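Local coordinates for integron gene cassette protein HFX_CASS3 (Uncultured bacterium, PDB 3FYN) that is of unknown function but belongs to the GNAT acetyltransferase family, and so probably binds acetyl-CoA and transfers its acetyl group to an unidentified acceptor, at residues R39-E47 with D105-R113; I76-I86 with K115-V125. One frame throughout, in Å; residues are numbered along the deposited sequence. Where two conformers were deposited one is given.

Interaction 1 (R39-E47 with D105-R113). With MG (magnesium ion), chain B.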
loop_
_atom_site.group_PDB
_atom_site.type_symbol
_atom_site.label_atom_id
_atom_site.label_comp_id
_atom_site.label_asym_id
_atom_site.label_seq_id
_atom_site.Cartn_x
_atom_site.Cartn_y
_atom_site.Cartn_z
ATOM N N ARG A 39 20.074 11.522 -7.318
ATOM C CA ARG A 39 20.317 12.937 -7.062
ATOM C C ARG A 39 19.027 13.668 -6.713
ATOM O O ARG A 39 18.986 14.462 -5.773
ATOM C CB ARG A 39 20.989 13.629 -8.250
ATOM C CG ARG A 39 21.159 15.122 -8.013
ATOM C CD ARG A 39 21.979 15.800 -9.095
ATOM N NE ARG A 39 21.270 15.868 -10.368
ATOM C CZ ARG A 39 21.399 14.970 -11.338
ATOM N NH1 ARG A 39 22.208 13.932 -11.170
ATOM N NH2 ARG A 39 20.719 15.106 -12.468
ATOM N N LEU A 40 17.974 13.402 -7.477
ATOM C CA LEU A 40 16.701 14.064 -7.238
ATOM C C LEU A 40 16.139 13.691 -5.865
ATOM O O LEU A 40 15.673 14.556 -5.121
ATOM C CB LEU A 40 15.694 13.754 -8.352
ATOM C CG LEU A 40 16.002 14.427 -9.694
ATOM C CD1 LEU A 40 15.120 13.835 -10.777
ATOM C CD2 LEU A 40 15.814 15.941 -9.606
HETATM N N MSE A 41 16.184 12.406 -5.523
HETATM C CA MSE A 41 15.710 11.977 -4.211
HETATM C C MSE A 41 16.556 12.610 -3.105
HETATM O O MSE A 41 16.048 12.960 -2.043
HETATM C CB MSE A 41 15.726 10.457 -4.089
HETATM C CG MSE A 41 15.015 9.951 -2.839
HETATM SE SE MSE A 41 15.005 8.020 -2.756
HETATM C CE MSE A 41 14.045 7.758 -1.079
ATOM N N SER A 42 17.851 12.763 -3.360
ATOM C CA SER A 42 18.739 13.391 -2.384
ATOM C C SER A 42 18.371 14.856 -2.183
ATOM O O SER A 42 18.412 15.370 -1.062
ATOM C CB SER A 42 20.201 13.270 -2.818
ATOM O OG SER A 42 20.605 11.913 -2.874
ATOM N N GLU A 43 18.007 15.529 -3.270
ATOM C CA GLU A 43 17.585 16.925 -3.182
ATOM C C GLU A 43 16.279 17.030 -2.402
ATOM O O GLU A 43 16.119 17.894 -1.539
ATOM C CB GLU A 43 17.419 17.526 -4.578
ATOM C CG GLU A 43 18.726 17.663 -5.337
ATOM C CD GLU A 43 18.535 18.196 -6.737
ATOM O OE1 GLU A 43 17.418 18.658 -7.051
ATOM O OE2 GLU A 43 19.505 18.162 -7.519
ATOM N N PHE A 44 15.350 16.137 -2.729
ATOM C CA PHE A 44 14.052 16.038 -2.074
ATOM C C PHE A 44 14.253 15.877 -0.565
ATOM O O PHE A 44 13.642 16.581 0.243
ATOM C CB PHE A 44 13.320 14.830 -2.681
ATOM C CG PHE A 44 11.921 14.613 -2.172
ATOM C CD1 PHE A 44 11.169 15.653 -1.649
ATOM C CD2 PHE A 44 11.340 13.360 -2.273
ATOM C CE1 PHE A 44 9.875 15.436 -1.200
ATOM C CE2 PHE A 44 10.048 13.135 -1.833
ATOM C CZ PHE A 44 9.313 14.176 -1.298
ATOM N N TYR A 45 15.133 14.958 -0.189
ATOM C CA TYR A 45 15.433 14.730 1.218
ATOM C C TYR A 45 16.151 15.901 1.890
ATOM O O TYR A 45 15.854 16.242 3.040
ATOM C CB TYR A 45 16.204 13.420 1.395
ATOM C CG TYR A 45 15.267 12.252 1.555
ATOM C CD1 TYR A 45 14.348 11.938 0.561
ATOM C CD2 TYR A 45 15.254 11.499 2.720
ATOM C CE1 TYR A 45 13.467 10.885 0.709
ATOM C CE2 TYR A 45 14.374 10.443 2.877
ATOM C CZ TYR A 45 13.484 10.142 1.866
ATOM O OH TYR A 45 12.601 9.099 2.010
ATOM N N GLN A 46 17.087 16.518 1.179
ATOM C CA GLN A 46 17.820 17.648 1.742
ATOM C C GLN A 46 16.879 18.814 2.030
ATOM O O GLN A 46 17.057 19.535 3.011
ATOM C CB GLN A 46 18.951 18.089 0.811
ATOM C CG GLN A 46 19.839 19.175 1.395
ATOM C CD GLN A 46 21.143 19.332 0.636
ATOM O OE1 GLN A 46 21.315 18.770 -0.446
ATOM N NE2 GLN A 46 22.071 20.095 1.204
ATOM N N GLU A 47 15.873 18.987 1.178
ATOM C CA GLU A 47 14.894 20.054 1.363
ATOM C C GLU A 47 14.118 19.861 2.661
ATOM O O GLU A 47 13.654 20.828 3.270
ATOM C CB GLU A 47 13.932 20.132 0.169
ATOM C CG GLU A 47 12.995 21.335 0.216
ATOM C CD GLU A 47 12.184 21.515 -1.057
ATOM O OE1 GLU A 47 12.250 20.639 -1.941
ATOM O OE2 GLU A 47 11.476 22.539 -1.171
ATOM N N ASP A 105 6.268 8.518 -3.901
ATOM C CA ASP A 105 7.147 9.671 -3.752
ATOM C C ASP A 105 6.928 10.574 -4.954
ATOM O O ASP A 105 6.570 10.107 -6.033
ATOM C CB ASP A 105 8.618 9.259 -3.647
ATOM C CG ASP A 105 9.131 9.293 -2.214
ATOM O OD1 ASP A 105 8.504 9.983 -1.382
ATOM O OD2 ASP A 105 10.160 8.649 -1.920
ATOM N N PHE A 106 7.139 11.866 -4.759
ATOM C CA PHE A 106 6.776 12.852 -5.763
ATOM C C PHE A 106 7.575 14.105 -5.468
ATOM O O PHE A 106 7.429 14.713 -4.408
ATOM C CB PHE A 106 5.266 13.107 -5.669
ATOM C CG PHE A 106 4.725 14.076 -6.681
ATOM C CD1 PHE A 106 5.383 14.319 -7.876
ATOM C CD2 PHE A 106 3.513 14.714 -6.447
ATOM C CE1 PHE A 106 4.852 15.197 -8.803
ATOM C CE2 PHE A 106 2.982 15.590 -7.369
ATOM C CZ PHE A 106 3.651 15.833 -8.548
ATOM N N PHE A 107 8.436 14.480 -6.406
ATOM C CA PHE A 107 9.314 15.626 -6.216
ATOM C C PHE A 107 9.468 16.408 -7.507
ATOM O O PHE A 107 9.750 15.838 -8.562
ATOM C CB PHE A 107 10.690 15.162 -5.734
ATOM C CG PHE A 107 11.709 16.274 -5.604
ATOM C CD1 PHE A 107 11.564 17.259 -4.638
ATOM C CD2 PHE A 107 12.825 16.316 -6.433
ATOM C CE1 PHE A 107 12.509 18.272 -4.500
ATOM C CE2 PHE A 107 13.769 17.330 -6.303
ATOM C CZ PHE A 107 13.609 18.304 -5.335
ATOM N N VAL A 108 9.275 17.717 -7.409
ATOM C CA VAL A 108 9.625 18.636 -8.481
ATOM C C VAL A 108 10.596 19.656 -7.893
ATOM O O VAL A 108 10.331 20.207 -6.829
ATOM C CB VAL A 108 8.382 19.365 -9.022
ATOM C CG1 VAL A 108 8.783 20.426 -10.046
ATOM C CG2 VAL A 108 7.407 18.367 -9.632
ATOM N N ARG A 109 11.722 19.892 -8.564
ATOM C CA ARG A 109 12.700 20.864 -8.088
ATOM C C ARG A 109 12.023 22.208 -7.847
ATOM O O ARG A 109 11.144 22.603 -8.604
ATOM C CB ARG A 109 13.825 21.037 -9.112
ATOM C CG ARG A 109 14.899 19.973 -9.036
ATOM C CD ARG A 109 15.957 20.167 -10.107
ATOM N NE ARG A 109 17.123 19.327 -9.857
ATOM C CZ ARG A 109 17.957 18.891 -10.796
ATOM N NH1 ARG A 109 17.754 19.209 -12.070
ATOM N NH2 ARG A 109 18.993 18.126 -10.459
ATOM N N PRO A 110 12.437 22.920 -6.789
ATOM C CA PRO A 110 11.808 24.201 -6.446
ATOM C C PRO A 110 11.658 25.142 -7.648
ATOM O O PRO A 110 10.577 25.706 -7.839
ATOM C CB PRO A 110 12.766 24.786 -5.404
ATOM C CG PRO A 110 13.350 23.563 -4.727
ATOM C CD PRO A 110 13.475 22.524 -5.817
ATOM N N ASN A 111 12.709 25.285 -8.453
ATOM C CA ASN A 111 12.691 26.194 -9.602
ATOM C C ASN A 111 11.733 25.779 -10.712
ATOM O O ASN A 111 11.417 26.581 -11.599
ATOM C CB ASN A 111 14.103 26.365 -10.184
ATOM C CG ASN A 111 14.725 25.041 -10.625
ATOM O OD1 ASN A 111 14.082 23.992 -10.582
ATOM N ND2 ASN A 111 15.985 25.087 -11.039
ATOM N N ALA A 112 11.285 24.527 -10.669
ATOM C CA ALA A 112 10.404 23.999 -11.705
ATOM C C ALA A 112 8.955 23.904 -11.237
ATOM O O ALA A 112 8.090 23.442 -11.978
ATOM C CB ALA A 112 10.905 22.643 -12.196
ATOM N N ARG A 113 8.693 24.348 -10.009
ATOM C CA ARG A 113 7.337 24.321 -9.461
ATOM C C ARG A 113 6.489 25.471 -9.990
ATOM O O ARG A 113 7.015 26.491 -10.434
ATOM C CB ARG A 113 7.368 24.344 -7.931
ATOM C CG ARG A 113 7.924 23.068 -7.325
ATOM C CD ARG A 113 8.163 23.193 -5.838
ATOM N NE ARG A 113 8.980 22.079 -5.383
ATOM C CZ ARG A 113 9.613 22.028 -4.215
ATOM N NH1 ARG A 113 9.518 23.032 -3.355
ATOM N NH2 ARG A 113 10.341 20.964 -3.910
HETATM MG MG MG B . 8.490 9.998 0.845
HETATM O O HOH W 1 10.275 8.475 0.663
HETATM O O HOH W 2 10.051 11.788 0.947
HETATM O O HOH W 3 8.268 9.907 3.095
HETATM O O HOH W 4 6.934 8.366 0.545
HETATM O O HOH W 5 6.685 11.572 0.828
#
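Phe44 and Phe107 meet with their rings near parallel but slid so far apart (centroids 5.2 Å) that they barely overlap. Each ring instead receives the other residue's CB over a face: Phe44 CB sits 3.8 Å from the Phe107 centroid, and Phe107 CB lies over the Phe44 ring in return, a reciprocal pair of CH-pi contacts. Both residues have CG trans to their own backbone N (Phe44 chi1 -177°), which slides the two side chains past each other in opposite directions. At the rim of the Phe107 ring, Glu47 OE1 comes to 3.5 Å from CE1.

Two salt bridges flank the aromatic pair. Arg109 takes Glu43 side-on: NE reaches the syn lone pair of OE1 at 2.9 Å, almost straight at 172°, while NH2 holds OE2. Leu40 CD2 lies over one face of this guanidinium, 3.6 Å from Arg109 NE. With an alanine in place of Arg109, the Glu43 carboxylate would probably lose both its bonds from this strand end and be freer to turn, and Leu40 CD2 would lose part of its cover. Arg113 grips Glu47 end-on, NH2 to OE1 at 2.8 Å and NH1 to OE2, with the two flat groups just 4° from coplanar.

Helix 39-47 crosses the end of strand 105-108 nearly at right angles, on one face of the GNAT sheet, where the strand leads into the family's Arg/Gln-x-x-Gly-x-Gly/Ala loop, which Arg113 begins.

Further out, Arg113 NE bonds Val108 O at 2.7 Å, fixing the guanidinium that Glu47 meets. At the other end Asp105 OD1 binds magnesium at 2.2 Å, with five waters completing the shell; one of these also donates to Asp105 OD2 and bonds Tyr45 OH. Met94 of the second subunit packs against Met41 and Asp105.

Interaction 2 (I76-I86 with K115-V125). With ACT (acetate ion), chain C.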
loop_
_atom_site.group_PDB
_atom_site.type_symbol
_atom_site.label_atom_id
_atom_site.label_comp_id
_atom_site.label_asym_id
_atom_site.label_seq_id
_atom_site.Cartn_x
_atom_site.Cartn_y
_atom_site.Cartn_z
ATOM N N ILE A 76 10.410 13.712 -14.859
ATOM C CA ILE A 76 9.766 14.915 -15.352
ATOM C C ILE A 76 10.841 15.752 -16.012
ATOM O O ILE A 76 11.809 16.149 -15.366
ATOM C CB ILE A 76 9.102 15.683 -14.200
ATOM C CG1 ILE A 76 8.057 14.791 -13.519
ATOM C CG2 ILE A 76 8.466 16.974 -14.707
ATOM C CD1 ILE A 76 7.479 15.374 -12.249
ATOM N N ALA A 77 10.675 15.989 -17.308
ATOM C CA ALA A 77 11.715 16.614 -18.115
ATOM C C ALA A 77 11.432 18.075 -18.428
ATOM O O ALA A 77 10.290 18.474 -18.631
ATOM C CB ALA A 77 11.910 15.838 -19.409
ATOM N N GLU A 78 12.495 18.866 -18.461
ATOM C CA GLU A 78 12.425 20.244 -18.916
ATOM C C GLU A 78 13.730 20.516 -19.646
ATOM O O GLU A 78 14.799 20.446 -19.048
ATOM C CB GLU A 78 12.272 21.183 -17.720
ATOM C CG GLU A 78 12.069 22.639 -18.072
ATOM C CD GLU A 78 11.947 23.516 -16.839
ATOM O OE1 GLU A 78 12.858 23.475 -15.984
ATOM O OE2 GLU A 78 10.943 24.249 -16.726
ATOM N N GLY A 79 13.651 20.801 -20.943
ATOM C CA GLY A 79 14.849 20.981 -21.744
ATOM C C GLY A 79 15.717 19.734 -21.751
ATOM O O GLY A 79 15.250 18.646 -22.088
ATOM N N THR A 80 16.980 19.884 -21.358
ATOM C CA THR A 80 17.912 18.759 -21.339
ATOM C C THR A 80 18.058 18.130 -19.954
ATOM O O THR A 80 18.972 17.340 -19.722
ATOM C CB THR A 80 19.308 19.183 -21.828
ATOM O OG1 THR A 80 19.821 20.217 -20.980
ATOM C CG2 THR A 80 19.226 19.702 -23.251
ATOM N N GLU A 81 17.159 18.477 -19.041
ATOM C CA GLU A 81 17.270 18.031 -17.660
ATOM C C GLU A 81 16.012 17.350 -17.155
ATOM O O GLU A 81 14.897 17.716 -17.520
ATOM C CB GLU A 81 17.551 19.222 -16.747
ATOM C CG GLU A 81 19.002 19.431 -16.388
ATOM C CD GLU A 81 19.154 20.386 -15.226
ATOM O OE1 GLU A 81 18.356 21.345 -15.140
ATOM O OE2 GLU A 81 20.062 20.176 -14.396
ATOM N N SER A 82 16.199 16.367 -16.288
ATOM C CA SER A 82 15.104 15.889 -15.469
ATOM C C SER A 82 15.042 16.824 -14.275
ATOM O O SER A 82 16.053 17.046 -13.603
ATOM C CB SER A 82 15.352 14.453 -15.015
ATOM O OG SER A 82 15.327 13.573 -16.121
ATOM N N VAL A 83 13.865 17.383 -14.023
ATOM C CA VAL A 83 13.693 18.330 -12.928
ATOM C C VAL A 83 12.758 17.794 -11.850
ATOM O O VAL A 83 12.401 18.506 -10.916
ATOM C CB VAL A 83 13.163 19.688 -13.427
ATOM C CG1 VAL A 83 14.158 20.322 -14.391
ATOM C CG2 VAL A 83 11.792 19.534 -14.080
ATOM N N GLY A 84 12.359 16.536 -11.984
ATOM C CA GLY A 84 11.498 15.920 -10.997
ATOM C C GLY A 84 11.251 14.461 -11.300
ATOM O O GLY A 84 11.702 13.942 -12.321
ATOM N N TYR A 85 10.541 13.788 -10.400
ATOM C CA TYR A 85 10.166 12.405 -10.633
ATOM C C TYR A 85 8.953 12.041 -9.806
ATOM O O TYR A 85 8.580 12.748 -8.865
ATOM C CB TYR A 85 11.337 11.452 -10.321
ATOM C CG TYR A 85 11.642 11.291 -8.848
ATOM C CD1 TYR A 85 12.352 12.265 -8.155
ATOM C CD2 TYR A 85 11.206 10.170 -8.146
ATOM C CE1 TYR A 85 12.631 12.124 -6.806
ATOM C CE2 TYR A 85 11.483 10.018 -6.800
ATOM C CZ TYR A 85 12.191 10.998 -6.136
ATOM O OH TYR A 85 12.464 10.856 -4.799
ATOM N N ILE A 86 8.326 10.938 -10.179
ATOM C CA ILE A 86 7.169 10.445 -9.448
ATOM C C ILE A 86 7.203 8.928 -9.439
ATOM O O ILE A 86 7.560 8.293 -10.438
ATOM C CB ILE A 86 5.846 10.995 -10.048
ATOM C CG1 ILE A 86 4.647 10.656 -9.157
ATOM C CG2 ILE A 86 5.642 10.512 -11.484
ATOM C CD1 ILE A 86 3.422 11.509 -9.457
ATOM N N LYS A 115 4.535 25.445 -12.601
ATOM C CA LYS A 115 4.495 25.474 -14.059
ATOM C C LYS A 115 3.532 24.434 -14.630
ATOM O O LYS A 115 3.407 24.304 -15.844
ATOM C CB LYS A 115 5.893 25.237 -14.637
ATOM C CG LYS A 115 6.949 26.214 -14.153
ATOM C CD LYS A 115 8.304 25.895 -14.766
ATOM C CE LYS A 115 9.362 26.888 -14.323
ATOM N NZ LYS A 115 10.710 26.522 -14.844
ATOM N N GLY A 116 2.855 23.696 -13.756
ATOM C CA GLY A 116 1.949 22.644 -14.188
ATOM C C GLY A 116 2.586 21.274 -14.379
ATOM O O GLY A 116 1.922 20.340 -14.822
ATOM N N LEU A 117 3.869 21.145 -14.051
ATOM C CA LEU A 117 4.561 19.871 -14.227
ATOM C C LEU A 117 4.031 18.801 -13.276
ATOM O O LEU A 117 3.890 17.636 -13.655
ATOM C CB LEU A 117 6.073 20.040 -14.048
ATOM C CG LEU A 117 6.779 20.794 -15.176
ATOM C CD1 LEU A 117 8.220 21.095 -14.803
ATOM C CD2 LEU A 117 6.701 19.992 -16.472
ATOM N N GLY A 118 3.733 19.203 -12.044
ATOM C CA GLY A 118 3.206 18.281 -11.050
ATOM C C GLY A 118 1.867 17.710 -11.477
ATOM O O GLY A 118 1.616 16.508 -11.344
ATOM N N ALA A 119 1.008 18.578 -12.002
ATOM C CA ALA A 119 -0.303 18.166 -12.485
ATOM C C ALA A 119 -0.161 17.161 -13.618
ATOM O O ALA A 119 -0.878 16.163 -13.668
ATOM C CB ALA A 119 -1.102 19.380 -12.943
ATOM N N ALA A 120 0.769 17.428 -14.531
ATOM C CA ALA A 120 1.016 16.522 -15.646
ATOM C C ALA A 120 1.508 15.165 -15.159
ATOM O O ALA A 120 1.072 14.123 -15.655
ATOM C CB ALA A 120 2.012 17.132 -16.631
ATOM N N ALA A 121 2.416 15.180 -14.190
ATOM C CA ALA A 121 2.942 13.942 -13.626
ATOM C C ALA A 121 1.840 13.084 -13.008
ATOM O O ALA A 121 1.812 11.870 -13.206
ATOM C CB ALA A 121 4.039 14.239 -12.593
ATOM N N LEU A 122 0.949 13.713 -12.247
ATOM C CA LEU A 122 -0.152 12.988 -11.619
ATOM C C LEU A 122 -1.125 12.406 -12.645
ATOM O O LEU A 122 -1.630 11.303 -12.467
ATOM C CB LEU A 122 -0.887 13.871 -10.606
ATOM C CG LEU A 122 -0.098 14.219 -9.338
ATOM C CD1 LEU A 122 -0.790 15.334 -8.572
ATOM C CD2 LEU A 122 0.104 12.993 -8.442
ATOM N N GLN A 123 -1.383 13.148 -13.716
ATOM C CA GLN A 123 -2.253 12.649 -14.775
ATOM C C GLN A 123 -1.639 11.437 -15.458
ATOM O O GLN A 123 -2.335 10.484 -15.803
ATOM C CB GLN A 123 -2.549 13.749 -15.793
ATOM C CG GLN A 123 -3.534 14.778 -15.282
ATOM C CD GLN A 123 -4.832 14.144 -14.818
ATOM O OE1 GLN A 123 -5.535 13.501 -15.596
ATOM N NE2 GLN A 123 -5.152 14.318 -13.542
ATOM N N THR A 124 -0.324 11.472 -15.638
ATOM C CA THR A 124 0.392 10.356 -16.239
ATOM C C THR A 124 0.298 9.106 -15.367
ATOM O O THR A 124 0.048 8.010 -15.864
ATOM C CB THR A 124 1.864 10.720 -16.487
ATOM O OG1 THR A 124 1.920 11.772 -17.452
ATOM C CG2 THR A 124 2.626 9.525 -17.021
ATOM N N VAL A 125 0.490 9.268 -14.065
ATOM C CA VAL A 125 0.374 8.136 -13.157
ATOM C C VAL A 125 -1.057 7.591 -13.157
ATOM O O VAL A 125 -1.267 6.376 -13.189
ATOM C CB VAL A 125 0.815 8.504 -11.725
ATOM C CG1 VAL A 125 0.514 7.363 -10.761
ATOM C CG2 VAL A 125 2.308 8.837 -11.708
HETATM C C ACT C . 4.376 21.657 -9.006
HETATM O O ACT C . 4.554 21.290 -10.185
HETATM O OXT ACT C . 4.180 22.879 -8.838
HETATM C CH3 ACT C . 4.402 20.689 -7.863
#
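Ile86 carries CG1 trans to its backbone N (chi1 -171°) and runs on extended, so CD1 drives into the helix surface, where it meets Val125 CG2 at 3.7 Å and Leu122 CD2 at 3.8 Å, with Ala121 close by. Ile76 is turned differently, chi1 -59°: its CG2 swings opposite the N and lies against Leu117, 3.9 Å from CD2, while CD1 at the end of the other branch touches Ala121 CB at 3.6 Å. Ala121, with only a methyl group, lies between the two isoleucines and leaves room for both, and Leu117 CD1 bridges from Ile76 to Val83 CG2.

At the outer end the chemistry turns polar. Lys115, extended beyond CG, lays NZ 3.0 Å from Glu78 OE2, on that oxygen's syn side, in a salt bridge next to the type II' turn from Glu78 to Glu81. Beyond the turn, Val83 and Gly84 both face Ile76 in a classic beta bulge; a CB on Gly84 would be crowded by Ile76 CD1.

Gly116 is the N-cap of the helix, and Gly118 N bonds an acetate oxygen at 2.9 Å. Gly114 N holds the same ion, which probably comes from the crystallisation liquor. It sits in the loop and helix start that in GNAT enzymes bind the pyrophosphate of acetyl-CoA, so it may mimic a phosphate.

Helix 117-125 runs at 28° to strand 81-86 and covers the face of the sheet opposite Tyr85, whose side chain packs on helix 34-47. Trp74 of strand 71-78 and Val103 and Phe106 of strand 98-108 surround Ile86 on the helix-covered face.

How the interactions relate
Interactions 1 and 2 share the GNAT sheet, and their segments interleave along the chain: strand 81-93 pairs with strand 98-108, and the backbone bonds Arg109 N to Val83 O and Phe107 O to Tyr85 N join the two contacts directly. They use opposite faces. Interaction 2 is largely buried and aliphatic, with one salt bridge at its outer end; interaction 1 is only partly buried, an aromatic core bordered by paired charges and a hydrated metal. Segment 105-113 runs on through Gly114 into 115-125, so the probable cofactor loop lies between the two contacts along the chain. Tyr85 and Phe106 project from neighbouring strands towards different helices.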